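Local coordinates for uncharacterized protein (Nostoc punctiforme, PDB 2R3S) that is uncharacterised but probably transfers methyl groups to hydroxyl oxygens of a small-molecule substrate, as an O-methyltransferase built as a two-chain assembly, at residues Q37-S42 with T70-G75; N189-G194 with A214-T219. All blocks are in the same frame, centred on the assembly; numbering follows the deposited sequence.

Contact 1: Q37-S42 with T70-G75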
loop_
_atom_site.group_PDB
_atom_site.type_symbol
_atom_site.label_atom_id
_atom_site.label_comp_id
_atom_site.label_asym_id
_atom_site.label_seq_id
_atom_site.Cartn_x
_atom_site.Cartn_y
_atom_site.Cartn_z
ATOM N N GLN A 37 -16.634 -15.724 14.729
ATOM C CA GLN A 37 -17.988 -15.284 14.376
ATOM C C GLN A 37 -18.706 -14.562 15.494
ATOM O O GLN A 37 -19.883 -14.289 15.381
ATOM C CB GLN A 37 -18.812 -16.457 13.837
ATOM C CG GLN A 37 -18.116 -17.191 12.680
ATOM C CD GLN A 37 -19.064 -17.893 11.718
ATOM O OE1 GLN A 37 -20.279 -17.871 11.886
ATOM N NE2 GLN A 37 -18.501 -18.504 10.680
ATOM N N GLY A 38 -17.990 -14.230 16.558
ATOM C CA GLY A 38 -18.544 -13.485 17.678
ATOM C C GLY A 38 -18.143 -12.009 17.712
ATOM O O GLY A 38 -17.850 -11.415 16.690
ATOM N N ILE A 39 -18.111 -11.437 18.906
ATOM C CA ILE A 39 -17.862 -10.009 19.096
ATOM C C ILE A 39 -16.896 -9.884 20.251
ATOM O O ILE A 39 -17.185 -10.377 21.321
ATOM C CB ILE A 39 -19.179 -9.203 19.405
ATOM C CG1 ILE A 39 -20.118 -9.219 18.185
ATOM C CG2 ILE A 39 -18.848 -7.776 19.760
ATOM C CD1 ILE A 39 -21.597 -8.686 18.414
ATOM N N GLU A 40 -15.736 -9.269 20.023
ATOM C CA GLU A 40 -14.679 -9.189 21.044
ATOM C C GLU A 40 -14.219 -7.770 21.215
ATOM O O GLU A 40 -13.933 -7.093 20.233
ATOM C CB GLU A 40 -13.450 -9.980 20.624
ATOM C CG GLU A 40 -13.648 -11.453 20.493
ATOM C CD GLU A 40 -14.054 -12.108 21.780
ATOM O OE1 GLU A 40 -13.789 -11.562 22.889
ATOM O OE2 GLU A 40 -14.669 -13.180 21.666
ATOM N N SER A 41 -14.103 -7.329 22.455
ATOM C CA SER A 41 -13.500 -6.036 22.749
ATOM C C SER A 41 -11.992 -6.109 22.487
ATOM O O SER A 41 -11.412 -7.201 22.410
ATOM C CB SER A 41 -13.752 -5.697 24.213
ATOM O OG SER A 41 -13.103 -6.660 25.036
ATOM N N SER A 42 -11.354 -4.951 22.358
ATOM C CA SER A 42 -9.910 -4.904 22.175
ATOM C C SER A 42 -9.145 -5.398 23.428
ATOM O O SER A 42 -8.046 -5.933 23.345
ATOM C CB SER A 42 -9.467 -3.495 21.804
ATOM O OG SER A 42 -9.918 -2.557 22.744
ATOM N N THR A 70 -16.378 -4.677 11.837
ATOM C CA THR A 70 -17.257 -3.600 12.271
ATOM C C THR A 70 -17.044 -3.412 13.761
ATOM O O THR A 70 -16.471 -4.292 14.412
ATOM C CB THR A 70 -18.734 -3.871 11.936
ATOM O OG1 THR A 70 -19.171 -5.062 12.590
ATOM C CG2 THR A 70 -18.906 -4.008 10.424
ATOM N N LYS A 71 -17.459 -2.248 14.266
ATOM C CA LYS A 71 -17.298 -1.892 15.667
ATOM C C LYS A 71 -18.669 -1.748 16.303
ATOM O O LYS A 71 -19.366 -0.786 16.047
ATOM C CB LYS A 71 -16.478 -0.598 15.789
ATOM C CG LYS A 71 -15.843 -0.415 17.136
ATOM C CD LYS A 71 -15.017 0.860 17.212
ATOM C CE LYS A 71 -14.450 1.082 18.628
ATOM N NZ LYS A 71 -13.390 2.114 18.595
ATOM N N GLN A 72 -19.095 -2.750 17.063
ATOM C CA GLN A 72 -20.376 -2.709 17.777
ATOM C C GLN A 72 -20.157 -2.143 19.171
ATOM O O GLN A 72 -19.022 -1.843 19.552
ATOM C CB GLN A 72 -21.001 -4.114 17.892
ATOM C CG GLN A 72 -21.138 -4.864 16.550
ATOM C CD GLN A 72 -21.927 -4.091 15.518
ATOM O OE1 GLN A 72 -23.010 -3.575 15.826
ATOM N NE2 GLN A 72 -21.376 -3.983 14.273
ATOM N N ALA A 73 -21.245 -2.005 19.927
ATOM C CA ALA A 73 -21.219 -1.435 21.285
ATOM C C ALA A 73 -20.290 -2.234 22.164
ATOM O O ALA A 73 -19.480 -1.673 22.877
ATOM C CB ALA A 73 -22.620 -1.431 21.876
ATOM N N GLU A 74 -20.386 -3.556 22.047
ATOM C CA GLU A 74 -19.631 -4.493 22.867
ATOM C C GLU A 74 -18.308 -4.993 22.269
ATOM O O GLU A 74 -17.643 -5.815 22.873
ATOM C CB GLU A 74 -20.530 -5.688 23.179
ATOM C CG GLU A 74 -21.830 -5.270 23.884
ATOM C CD GLU A 74 -21.589 -4.643 25.268
ATOM O OE1 GLU A 74 -20.585 -5.005 25.936
ATOM O OE2 GLU A 74 -22.407 -3.792 25.690
ATOM N N GLY A 75 -17.932 -4.502 21.097
ATOM C CA GLY A 75 -16.626 -4.801 20.535
ATOM C C GLY A 75 -16.639 -4.952 19.029
ATOM O O GLY A 75 -17.530 -4.450 18.350
#

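Contact 2: N189-G194 with A214-T219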
loop_
_atom_site.group_PDB
_atom_site.type_symbol
_atom_site.label_atom_id
_atom_site.label_comp_id
_atom_site.label_asym_id
_atom_site.label_seq_id
_atom_site.Cartn_x
_atom_site.Cartn_y
_atom_site.Cartn_z
ATOM N N ASN A 189 -6.300 -43.018 -16.035
ATOM C CA ASN A 189 -5.218 -43.529 -16.876
ATOM C C ASN A 189 -4.189 -42.465 -17.257
ATOM O O ASN A 189 -3.307 -42.723 -18.077
ATOM C CB ASN A 189 -5.803 -44.152 -18.139
ATOM C CG ASN A 189 -6.880 -45.157 -17.834
ATOM O OD1 ASN A 189 -6.659 -46.097 -17.069
ATOM N ND2 ASN A 189 -8.062 -44.955 -18.408
ATOM N N ALA A 190 -4.286 -41.274 -16.671
ATOM C CA ALA A 190 -3.356 -40.212 -16.996
ATOM C C ALA A 190 -2.077 -40.420 -16.197
ATOM O O ALA A 190 -2.121 -40.769 -15.019
ATOM C CB ALA A 190 -3.977 -38.857 -16.692
ATOM N N GLU A 191 -0.941 -40.220 -16.854
ATOM C CA GLU A 191 0.347 -40.152 -16.191
ATOM C C GLU A 191 0.828 -38.713 -16.297
ATOM O O GLU A 191 0.831 -38.147 -17.397
ATOM C CB GLU A 191 1.362 -41.090 -16.858
ATOM C CG GLU A 191 0.999 -42.588 -16.769
ATOM C CD GLU A 191 1.270 -43.198 -15.405
ATOM O OE1 GLU A 191 2.185 -42.723 -14.696
ATOM O OE2 GLU A 191 0.559 -44.164 -15.045
ATOM N N ILE A 192 1.254 -38.146 -15.164
ATOM C CA ILE A 192 1.611 -36.734 -15.051
ATOM C C ILE A 192 3.103 -36.550 -14.867
ATOM O O ILE A 192 3.738 -37.213 -14.044
ATOM C CB ILE A 192 0.916 -36.042 -13.846
ATOM C CG1 ILE A 192 -0.569 -36.416 -13.755
ATOM C CG2 ILE A 192 1.099 -34.557 -13.941
ATOM C CD1 ILE A 192 -1.415 -36.121 -14.994
ATOM N N PHE A 193 3.670 -35.650 -15.648
ATOM C CA PHE A 193 5.061 -35.292 -15.509
ATOM C C PHE A 193 5.153 -33.816 -15.152
ATOM O O PHE A 193 4.714 -32.941 -15.925
ATOM C CB PHE A 193 5.828 -35.607 -16.797
ATOM C CG PHE A 193 5.885 -37.062 -17.100
ATOM C CD1 PHE A 193 4.773 -37.710 -17.604
ATOM C CD2 PHE A 193 7.032 -37.785 -16.863
ATOM C CE1 PHE A 193 4.793 -39.070 -17.868
ATOM C CE2 PHE A 193 7.070 -39.124 -17.133
ATOM C CZ PHE A 193 5.937 -39.774 -17.644
ATOM N N GLY A 194 5.726 -33.547 -13.987
ATOM C CA GLY A 194 5.895 -32.194 -13.499
ATOM C C GLY A 194 7.292 -31.698 -13.672
ATOM O O GLY A 194 8.245 -32.369 -13.285
ATOM N N ALA A 214 0.121 -40.276 -6.343
ATOM C CA ALA A 214 1.574 -40.258 -6.308
ATOM C C ALA A 214 2.190 -41.213 -7.342
ATOM O O ALA A 214 3.225 -40.892 -7.953
ATOM C CB ALA A 214 2.072 -40.615 -4.905
ATOM N N SER A 215 1.576 -42.385 -7.525
ATOM C CA SER A 215 2.133 -43.390 -8.429
ATOM C C SER A 215 2.024 -43.004 -9.908
ATOM O O SER A 215 2.626 -43.654 -10.755
ATOM C CB SER A 215 1.415 -44.717 -8.236
ATOM O OG SER A 215 0.070 -44.623 -8.669
ATOM N N ARG A 216 1.211 -41.991 -10.211
ATOM C CA ARG A 216 1.017 -41.507 -11.571
ATOM C C ARG A 216 1.555 -40.109 -11.702
ATOM O O ARG A 216 1.206 -39.385 -12.646
ATOM C CB ARG A 216 -0.467 -41.530 -11.929
ATOM C CG ARG A 216 -1.091 -42.889 -11.726
ATOM C CD ARG A 216 -2.414 -42.988 -12.391
ATOM N NE ARG A 216 -3.477 -42.490 -11.538
ATOM C CZ ARG A 216 -4.321 -41.512 -11.844
ATOM N NH1 ARG A 216 -4.242 -40.861 -13.001
ATOM N NH2 ARG A 216 -5.259 -41.179 -10.975
ATOM N N TYR A 217 2.409 -39.743 -10.748
ATOM C CA TYR A 217 3.027 -38.446 -10.702
ATOM C C TYR A 217 4.535 -38.588 -10.789
ATOM O O TYR A 217 5.148 -39.164 -9.908
ATOM C CB TYR A 217 2.638 -37.678 -9.420
ATOM C CG TYR A 217 2.870 -36.223 -9.628
ATOM C CD1 TYR A 217 1.919 -35.441 -10.274
ATOM C CD2 TYR A 217 4.086 -35.638 -9.297
ATOM C CE1 TYR A 217 2.152 -34.103 -10.534
ATOM C CE2 TYR A 217 4.325 -34.303 -9.559
ATOM C CZ TYR A 217 3.355 -33.545 -10.175
ATOM O OH TYR A 217 3.584 -32.218 -10.430
ATOM N N HIS A 218 5.124 -38.040 -11.847
ATOM C CA HIS A 218 6.556 -38.188 -12.118
ATOM C C HIS A 218 7.199 -36.825 -12.223
ATOM O O HIS A 218 6.556 -35.891 -12.631
ATOM C CB HIS A 218 6.745 -38.979 -13.431
ATOM C CG HIS A 218 5.835 -40.160 -13.546
ATOM N ND1 HIS A 218 5.997 -41.300 -12.788
ATOM C CD2 HIS A 218 4.730 -40.363 -14.302
ATOM C CE1 HIS A 218 5.037 -42.159 -13.081
ATOM N NE2 HIS A 218 4.259 -41.618 -14.002
ATOM N N THR A 219 8.468 -36.698 -11.874
ATOM C CA THR A 219 9.095 -35.382 -11.839
ATOM C C THR A 219 10.308 -35.301 -12.766
ATOM O O THR A 219 11.040 -36.270 -12.938
ATOM C CB THR A 219 9.487 -34.947 -10.388
ATOM O OG1 THR A 219 10.572 -35.749 -9.903
ATOM C CG2 THR A 219 8.298 -35.067 -9.443
HETATM O O HOH W 1 2.138 -45.198 -13.118
#

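Contact 1: Q37-S42 with T70-G75
In Ile-39 the gamma methyl CG2 lies opposite the backbone N and CG1 beside it (chi1 -66°), and this setting lays CG2 against the turn at Glu-74 and Gly-75. With chi2 extended at 169°, the delta methyl runs on to the flank of Gln-72, where CD1 stops 4.3 Å from Gln-72 CG. The branch methyl does the closer packing: Ile-39 CG2 is 3.7 Å from Gly-75 N and 3.8 Å from Glu-74 C, its nearest neighbours being peptide atoms of the turn.

Gln-72 to Gly-75 form a type I turn linking strands 69-72 and 75-78. Gly-75 has a positive phi, and with no side chain its CA comes within 4.0 Å of Ser-41 CA. The same CA makes a CA-H...O contact to Glu-40 O at 3.5 Å. Gln-72 folds back along its own strand, its NE2 giving an in-plane hydrogen bond of 3.0 Å to Thr-70 OG1. The polar ends of Ser-41 and Glu-40 are engaged elsewhere: Ser-41 OG caps the following helix at Ser-44 N, and Glu-40 OE1 bonds Ser-44 OG.

Strand 75-78 lies between 39-40 and 69-72, antiparallel to both; with the intervening helices this is consistent with a winged helix, the 69-72/75-78 hairpin being the wing. No hydrogen bond joins the two segments; Glu-40 pairs instead with Tyr-76. The chemistry is therefore apolar packing of Ile-39 on the turn backbone and aliphatic part of Gln-72, plus one CA-H...O contact, at a largely exposed sheet margin.

Contact 2: N189-G194 with A214-T219
Backbone pairing joins Ile-192, Phe-193 and Gly-194 to Tyr-217, His-218 and Thr-219 in parallel register. Ile-192 N donates to Arg-216 O (2.8 Å), Ile-192 O accepts from His-218 N (2.7 Å), and Gly-194 N donates to His-218 O (2.8 Å); the ladder continues with Gly-194 and Ile-220.

Polar side chains add to it. At the strand starts Arg-216, bent at chi3 (-86°), turns its guanidinium edge to Ala-190, and NH1 reaches a lone pair of Ala-190 O at 2.9 Å. Glu-191 curls at chi2 toward the imidazole edge of His-218, carboxylate and ring nearly coplanar. There His-218 NE2 donates to Glu-191 OE1; the refined 2.5 Å is very short and its exact length doubtful. A water donates to both Glu-191 OE2 (2.7 Å) and Ser-215 O.

Aromatic and apolar contacts divide between the two faces of the sheet. On the side of Phe-193 and His-218, the imidazole CD2 sits over the phenyl face near its rim, the planes inclined at 40°, and His-218 CB adds an off-centre CH-pi contact. On the other, Ile-192 CG2 packs 3.6 Å from Tyr-217 CE1.

Helix 198-211 connects the two strands as a beta-alpha-beta crossover, and Tyr-217 rests on its Ala-204 and Ala-208. Ile-192 also meets Ala-184 of helix 178-186, whose carbonyl receives Arg-216 NH2. Strand 191-196 continues the pairing to strand 168-172, while strand 217-221 forms the edge of the Rossmann-like sheet within this chain.

How the contacts relate
The two contacts contrast a turn packed against a neighbouring strand without hydrogen bonds (contact 1) with a hydrogen-bonded parallel pair (contact 2). Contact 1 belongs to the dimerisation domain and contact 2 to the methyltransferase domain; their centres lie 49 Å apart, and their nearest atoms about 33 Å apart. Near contact 1, Lys-71 NZ forms a salt bridge with Asp-61 and a hydrogen bond to Asp-277 O of the second subunit, whereas no other chain touches contact 2. A 1,2-ethanediol, probably from crystallisation, lies about 6 Å from the Arg-216 side chain. Contact 2 takes in the N-terminal part of strands whose C-terminal ends, in Rossmann-like methyltransferases, generally face the cofactor site.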